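PDB 6JUF: SspB protein from Streptomyces clavuligerus, which probably acts as the metal-dependent DNA-nicking nuclease of the SspABCD-SspE system, a phosphorothioation-sensing bacterial defence against phages. Local coordinates for residues 30-42 against 82-96. Numbering follows the deposited sequence.
Sequences AYMQVQSNPEAFL and AMLSYPTWEARWLLD
Tyr31 reaches off helix 24-34 against helix 89-95, meeting it from Ala91 on to Asp96 just beyond; its CG stands anti to the backbone N (chi1 175°), which carries the ring out to Asp96. Leu95 CB and the Ala91 carbonyl oxygen lie over one ring face, and Ala91 CB touches Tyr31 CD1 at 3.8 Å. At the ring edge, Tyr31 OH donates to Asp96 OD2 over 2.7 Å; OD2 receives it on its anti lone pair, turned away from OD1, with the carboxylate plane 82° from the ring. Gln35, extended beyond CG, crosses the Asp96 side chain at about a right angle. One water donates to both Gln35 OE1 and Asp96 OD2; a second also donates to OD2 but sits doubtfully close to Gln35 NE2. Three bonds thus grip OD2. OD1 accepts from Asp98 N, while the Arg92 guanidinium pairs with Asp98.

Toward the strand, Val34 splits its methyls: CG1 lies 3.8 Å from Pro87 CB, and CG2 presses on the Ser85 backbone and CB. A water bridges Val34 O and Ser85 O, tying the backbone at Val34 to the strand. Beyond it, the turn 37-40 offers Pro38 O to Ser85 N, a nearly straight bond of 3.0 Å, while Pro38 CB rests 3.7 Å from Tyr86 CE1. Ser85 CB and OG approach the edge of Phe41, and Leu42 CD1 meets Leu84 CD2 at 3.6 Å.

This packing joins helix 24-34, steeply crossing strand 83-87, and its following turn to the antiparallel hairpin 70-74/83-87 and helix 89-95, N-capped by Thr88. Phe41 lies about 12 Å, side chain to side chain, from magnesium-binding Glu18. Helix 57-66 touches Phe41 and Leu42, and helix 107-118 flanks helix 89-95.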
loop_
_atom_site.group_PDB
_atom_site.type_symbol
_atom_site.label_atom_id
_atom_site.label_comp_id
_atom_site.label_asym_id
_atom_site.label_seq_id
_atom_site.Cartn_x
_atom_site.Cartn_y
_atom_site.Cartn_z
ATOM N N ALA B 30 4.547 -0.994 14.972
ATOM C CA ALA B 30 5.372 -0.189 15.893
ATOM C C ALA B 30 4.471 0.638 16.849
ATOM O O ALA B 30 4.675 0.625 18.066
ATOM C CB ALA B 30 6.378 0.671 15.129
ATOM N N TYR B 31 3.462 1.312 16.294
ATOM C CA TYR B 31 2.544 2.117 17.099
ATOM C C TYR B 31 1.892 1.288 18.190
ATOM O O TYR B 31 1.840 1.655 19.345
ATOM C CB TYR B 31 1.504 2.806 16.220
ATOM C CG TYR B 31 0.472 3.552 17.100
ATOM C CD1 TYR B 31 0.784 4.681 17.801
ATOM C CD2 TYR B 31 -0.840 3.032 17.226
ATOM C CE1 TYR B 31 -0.122 5.333 18.628
ATOM C CE2 TYR B 31 -1.776 3.694 18.085
ATOM C CZ TYR B 31 -1.417 4.843 18.750
ATOM O OH TYR B 31 -2.337 5.469 19.525
ATOM N N MET B 32 1.377 0.144 17.775
ATOM C CA MET B 32 0.562 -0.718 18.666
ATOM C C MET B 32 1.424 -1.233 19.836
ATOM O O MET B 32 0.991 -1.345 20.979
ATOM C CB MET B 32 -0.089 -1.893 17.926
ATOM C CG MET B 32 -1.215 -1.571 16.936
ATOM S SD MET B 32 -2.456 -0.434 17.615
ATOM C CE MET B 32 -3.220 -1.528 18.833
ATOM N N GLN B 33 2.669 -1.558 19.521
ATOM C CA GLN B 33 3.635 -2.049 20.534
ATOM C C GLN B 33 4.224 -0.970 21.463
ATOM O O GLN B 33 4.226 -1.152 22.682
ATOM C CB GLN B 33 4.803 -2.754 19.826
ATOM C CG GLN B 33 4.518 -4.119 19.244
ATOM C CD GLN B 33 4.728 -5.214 20.253
ATOM O OE1 GLN B 33 5.867 -5.530 20.593
ATOM N NE2 GLN B 33 3.650 -5.775 20.756
ATOM N N VAL B 34 4.681 0.170 20.912
ATOM C CA VAL B 34 5.321 1.235 21.699
ATOM C C VAL B 34 4.325 1.916 22.631
ATOM O O VAL B 34 4.724 2.572 23.553
ATOM C CB VAL B 34 6.068 2.248 20.782
ATOM C CG1 VAL B 34 5.097 3.178 20.078
ATOM C CG2 VAL B 34 7.092 3.049 21.576
ATOM N N GLN B 35 3.018 1.823 22.307
ATOM C CA GLN B 35 1.981 2.494 23.121
ATOM C C GLN B 35 2.074 2.030 24.611
ATOM O O GLN B 35 1.972 2.833 25.547
ATOM C CB GLN B 35 0.621 2.190 22.538
ATOM C CG GLN B 35 -0.180 3.433 22.241
ATOM C CD GLN B 35 -1.658 3.132 22.018
ATOM O OE1 GLN B 35 -2.002 2.107 21.431
ATOM N NE2 GLN B 35 -2.538 4.050 22.460
ATOM N N SER B 36 2.377 0.744 24.764
ATOM C CA SER B 36 2.525 0.190 26.128
ATOM C C SER B 36 3.917 -0.231 26.532
ATOM O O SER B 36 4.164 -0.399 27.694
ATOM C CB SER B 36 1.589 -0.941 26.437
ATOM O OG SER B 36 1.808 -1.961 25.533
ATOM N N ASN B 37 4.832 -0.389 25.562
ATOM C CA ASN B 37 6.172 -0.917 25.858
ATOM C C ASN B 37 7.294 -0.029 25.309
ATOM O O ASN B 37 7.583 -0.104 24.075
ATOM C CB ASN B 37 6.309 -2.286 25.223
ATOM C CG ASN B 37 7.598 -3.017 25.650
ATOM O OD1 ASN B 37 7.857 -4.113 25.159
ATOM N ND2 ASN B 37 8.376 -2.456 26.552
ATOM N N PRO B 38 7.913 0.817 26.150
ATOM C CA PRO B 38 9.009 1.708 25.697
ATOM C C PRO B 38 10.237 0.919 25.240
ATOM O O PRO B 38 11.096 1.424 24.506
ATOM C CB PRO B 38 9.333 2.561 26.924
ATOM C CG PRO B 38 8.479 2.099 28.031
ATOM C CD PRO B 38 7.569 1.002 27.587
ATOM N N GLU B 39 10.277 -0.352 25.660
ATOM C CA GLU B 39 11.382 -1.257 25.296
ATOM C C GLU B 39 11.002 -2.126 24.113
ATOM O O GLU B 39 11.643 -3.143 23.850
ATOM C CB GLU B 39 11.877 -2.080 26.530
ATOM C CG GLU B 39 12.296 -1.143 27.673
ATOM C CD GLU B 39 12.708 -1.838 28.955
ATOM O OE1 GLU B 39 12.010 -1.706 29.992
ATOM O OE2 GLU B 39 13.792 -2.476 28.941
ATOM N N ALA B 40 9.980 -1.726 23.345
ATOM C CA ALA B 40 9.517 -2.578 22.251
ATOM C C ALA B 40 10.587 -2.970 21.203
ATOM O O ALA B 40 10.544 -4.093 20.668
ATOM C CB ALA B 40 8.331 -1.918 21.539
ATOM N N PHE B 41 11.536 -2.086 20.942
ATOM C CA PHE B 41 12.601 -2.371 19.961
ATOM C C PHE B 41 13.875 -2.899 20.599
ATOM O O PHE B 41 14.817 -3.264 19.875
ATOM C CB PHE B 41 12.940 -1.116 19.137
ATOM C CG PHE B 41 11.745 -0.466 18.521
ATOM C CD1 PHE B 41 11.107 -1.084 17.438
ATOM C CD2 PHE B 41 11.297 0.780 18.955
ATOM C CE1 PHE B 41 9.974 -0.504 16.871
ATOM C CE2 PHE B 41 10.160 1.361 18.404
ATOM C CZ PHE B 41 9.519 0.724 17.349
ATOM N N LEU B 42 13.884 -3.056 21.917
ATOM C CA LEU B 42 15.117 -3.479 22.617
ATOM C C LEU B 42 14.955 -4.846 23.235
ATOM O O LEU B 42 15.964 -5.502 23.570
ATOM C CB LEU B 42 15.396 -2.468 23.718
ATOM C CG LEU B 42 15.784 -1.092 23.183
ATOM C CD1 LEU B 42 15.740 -0.171 24.384
ATOM C CD2 LEU B 42 17.126 -1.060 22.490
ATOM N N ALA B 82 20.399 3.030 27.380
ATOM C CA ALA B 82 19.327 2.627 26.425
ATOM C C ALA B 82 18.358 3.735 26.079
ATOM O O ALA B 82 17.821 4.424 26.970
ATOM C CB ALA B 82 18.573 1.374 26.892
ATOM N N MET B 83 18.194 3.947 24.770
ATOM C CA MET B 83 17.232 4.958 24.275
ATOM C C MET B 83 15.919 4.238 24.063
ATOM O O MET B 83 15.797 3.361 23.205
ATOM C CB MET B 83 17.725 5.650 22.994
ATOM C CG MET B 83 18.899 6.608 23.268
ATOM S SD MET B 83 18.298 8.110 23.997
ATOM C CE MET B 83 17.644 9.005 22.593
ATOM N N LEU B 84 14.957 4.568 24.885
ATOM C CA LEU B 84 13.642 3.965 24.800
ATOM C C LEU B 84 12.756 4.781 23.804
ATOM O O LEU B 84 13.001 5.957 23.572
ATOM C CB LEU B 84 12.952 3.943 26.180
ATOM C CG LEU B 84 13.695 3.256 27.358
ATOM C CD1 LEU B 84 12.715 2.795 28.414
ATOM C CD2 LEU B 84 14.501 2.080 26.910
ATOM N N SER B 85 11.639 4.155 23.377
ATOM C CA SER B 85 10.716 4.804 22.363
ATOM C C SER B 85 9.342 5.113 22.917
ATOM O O SER B 85 8.888 4.367 23.791
ATOM C CB SER B 85 10.560 3.909 21.124
ATOM O OG SER B 85 11.810 3.831 20.462
ATOM N N TYR B 86 8.756 6.232 22.519
ATOM C CA TYR B 86 7.476 6.713 23.071
ATOM C C TYR B 86 6.701 7.220 21.858
ATOM O O TYR B 86 7.253 7.963 21.075
ATOM C CB TYR B 86 7.701 7.782 24.126
ATOM C CG TYR B 86 8.612 7.295 25.231
ATOM C CD1 TYR B 86 8.050 6.659 26.344
ATOM C CD2 TYR B 86 10.004 7.497 25.180
ATOM C CE1 TYR B 86 8.886 6.181 27.370
ATOM C CE2 TYR B 86 10.835 7.012 26.168
ATOM C CZ TYR B 86 10.260 6.397 27.272
ATOM O OH TYR B 86 11.038 5.948 28.288
ATOM N N PRO B 87 5.422 6.822 21.750
ATOM C CA PRO B 87 4.570 7.309 20.676
ATOM C C PRO B 87 4.233 8.822 20.801
ATOM O O PRO B 87 3.947 9.305 21.898
ATOM C CB PRO B 87 3.271 6.456 20.826
ATOM C CG PRO B 87 3.164 6.216 22.318
ATOM C CD PRO B 87 4.628 6.077 22.779
ATOM N N THR B 88 4.280 9.559 19.667
ATOM C CA THR B 88 3.991 10.966 19.692
ATOM C C THR B 88 2.497 11.161 19.645
ATOM O O THR B 88 1.753 10.223 19.223
ATOM C CB THR B 88 4.625 11.648 18.480
ATOM O OG1 THR B 88 4.079 11.032 17.294
ATOM C CG2 THR B 88 6.120 11.476 18.464
ATOM N N TRP B 89 2.021 12.327 19.988
ATOM C CA TRP B 89 0.598 12.628 19.878
ATOM C C TRP B 89 0.181 12.519 18.438
ATOM O O TRP B 89 -0.953 12.107 18.160
ATOM C CB TRP B 89 0.360 14.013 20.469
ATOM C CG TRP B 89 -1.093 14.460 20.328
ATOM C CD1 TRP B 89 -2.119 14.302 21.256
ATOM C CD2 TRP B 89 -1.725 15.147 19.184
ATOM N NE1 TRP B 89 -3.284 14.874 20.802
ATOM C CE2 TRP B 89 -3.123 15.352 19.542
ATOM C CE3 TRP B 89 -1.273 15.552 17.936
ATOM C CZ2 TRP B 89 -4.016 16.038 18.705
ATOM C CZ3 TRP B 89 -2.164 16.180 17.081
ATOM C CH2 TRP B 89 -3.504 16.430 17.458
ATOM N N GLU B 90 1.072 12.871 17.483
ATOM C CA GLU B 90 0.708 12.729 16.086
ATOM C C GLU B 90 0.405 11.288 15.679
ATOM O O GLU B 90 -0.480 11.012 14.837
ATOM C CB GLU B 90 1.799 13.370 15.128
ATOM C CG GLU B 90 1.797 14.889 15.141
ATOM C CD GLU B 90 2.392 15.535 16.378
ATOM O OE1 GLU B 90 3.068 14.815 17.223
ATOM O OE2 GLU B 90 2.233 16.735 16.502
ATOM N N ALA B 91 1.164 10.330 16.222
ATOM C CA ALA B 91 0.906 8.934 15.941
ATOM C C ALA B 91 -0.452 8.538 16.559
ATOM O O ALA B 91 -1.238 7.835 15.898
ATOM C CB ALA B 91 2.004 8.035 16.511
ATOM N N ARG B 92 -0.773 9.005 17.762
ATOM C CA ARG B 92 -2.104 8.743 18.336
ATOM C C ARG B 92 -3.195 9.331 17.399
ATOM O O ARG B 92 -4.222 8.683 17.235
ATOM C CB ARG B 92 -2.218 9.382 19.727
ATOM C CG ARG B 92 -3.604 9.420 20.346
ATOM C CD ARG B 92 -4.116 8.006 20.600
ATOM N NE ARG B 92 -5.487 7.950 21.160
ATOM C CZ ARG B 92 -6.602 7.933 20.431
ATOM N NH1 ARG B 92 -6.579 8.068 19.087
ATOM N NH2 ARG B 92 -7.786 7.846 21.056
ATOM N N TRP B 93 -2.993 10.521 16.857
ATOM C CA TRP B 93 -3.998 11.156 16.024
ATOM C C TRP B 93 -4.163 10.387 14.713
ATOM O O TRP B 93 -5.267 10.253 14.217
ATOM C CB TRP B 93 -3.611 12.617 15.826
ATOM C CG TRP B 93 -4.486 13.316 14.825
ATOM C CD1 TRP B 93 -5.660 14.023 15.048
ATOM C CD2 TRP B 93 -4.226 13.421 13.388
ATOM N NE1 TRP B 93 -6.163 14.494 13.862
ATOM C CE2 TRP B 93 -5.324 14.168 12.823
ATOM C CE3 TRP B 93 -3.200 12.955 12.540
ATOM C CZ2 TRP B 93 -5.405 14.455 11.444
ATOM C CZ3 TRP B 93 -3.283 13.295 11.180
ATOM C CH2 TRP B 93 -4.398 14.004 10.658
ATOM N N LEU B 94 -3.060 9.925 14.089
ATOM C CA LEU B 94 -3.123 9.349 12.754
ATOM C C LEU B 94 -3.383 7.854 12.714
ATOM O O LEU B 94 -4.231 7.344 11.933
ATOM C CB LEU B 94 -1.779 9.629 12.017
ATOM C CG LEU B 94 -1.717 8.973 10.606
ATOM C CD1 LEU B 94 -2.743 9.591 9.629
ATOM C CD2 LEU B 94 -0.296 9.067 10.058
ATOM N N LEU B 95 -2.657 7.104 13.535
ATOM C CA LEU B 95 -2.580 5.672 13.409
ATOM C C LEU B 95 -3.462 4.861 14.346
ATOM O O LEU B 95 -3.591 3.655 14.130
ATOM C CB LEU B 95 -1.108 5.189 13.570
ATOM C CG LEU B 95 -0.172 5.741 12.484
ATOM C CD1 LEU B 95 1.250 5.331 12.905
ATOM C CD2 LEU B 95 -0.569 5.179 11.147
ATOM N N ASP B 96 -3.976 5.432 15.403
ATOM C CA ASP B 96 -4.824 4.689 16.318
ATOM C C ASP B 96 -6.042 4.145 15.570
ATOM O O ASP B 96 -6.538 4.750 14.595
ATOM C CB ASP B 96 -5.273 5.606 17.429
ATOM C CG ASP B 96 -5.715 4.838 18.638
ATOM O OD1 ASP B 96 -6.929 4.539 18.726
ATOM O OD2 ASP B 96 -4.859 4.493 19.463
HETATM O O HOH W 1 6.331 3.950 25.323
HETATM O O HOH W 2 -5.023 4.567 22.274
HETATM O O HOH W 3 -4.543 1.804 20.349
#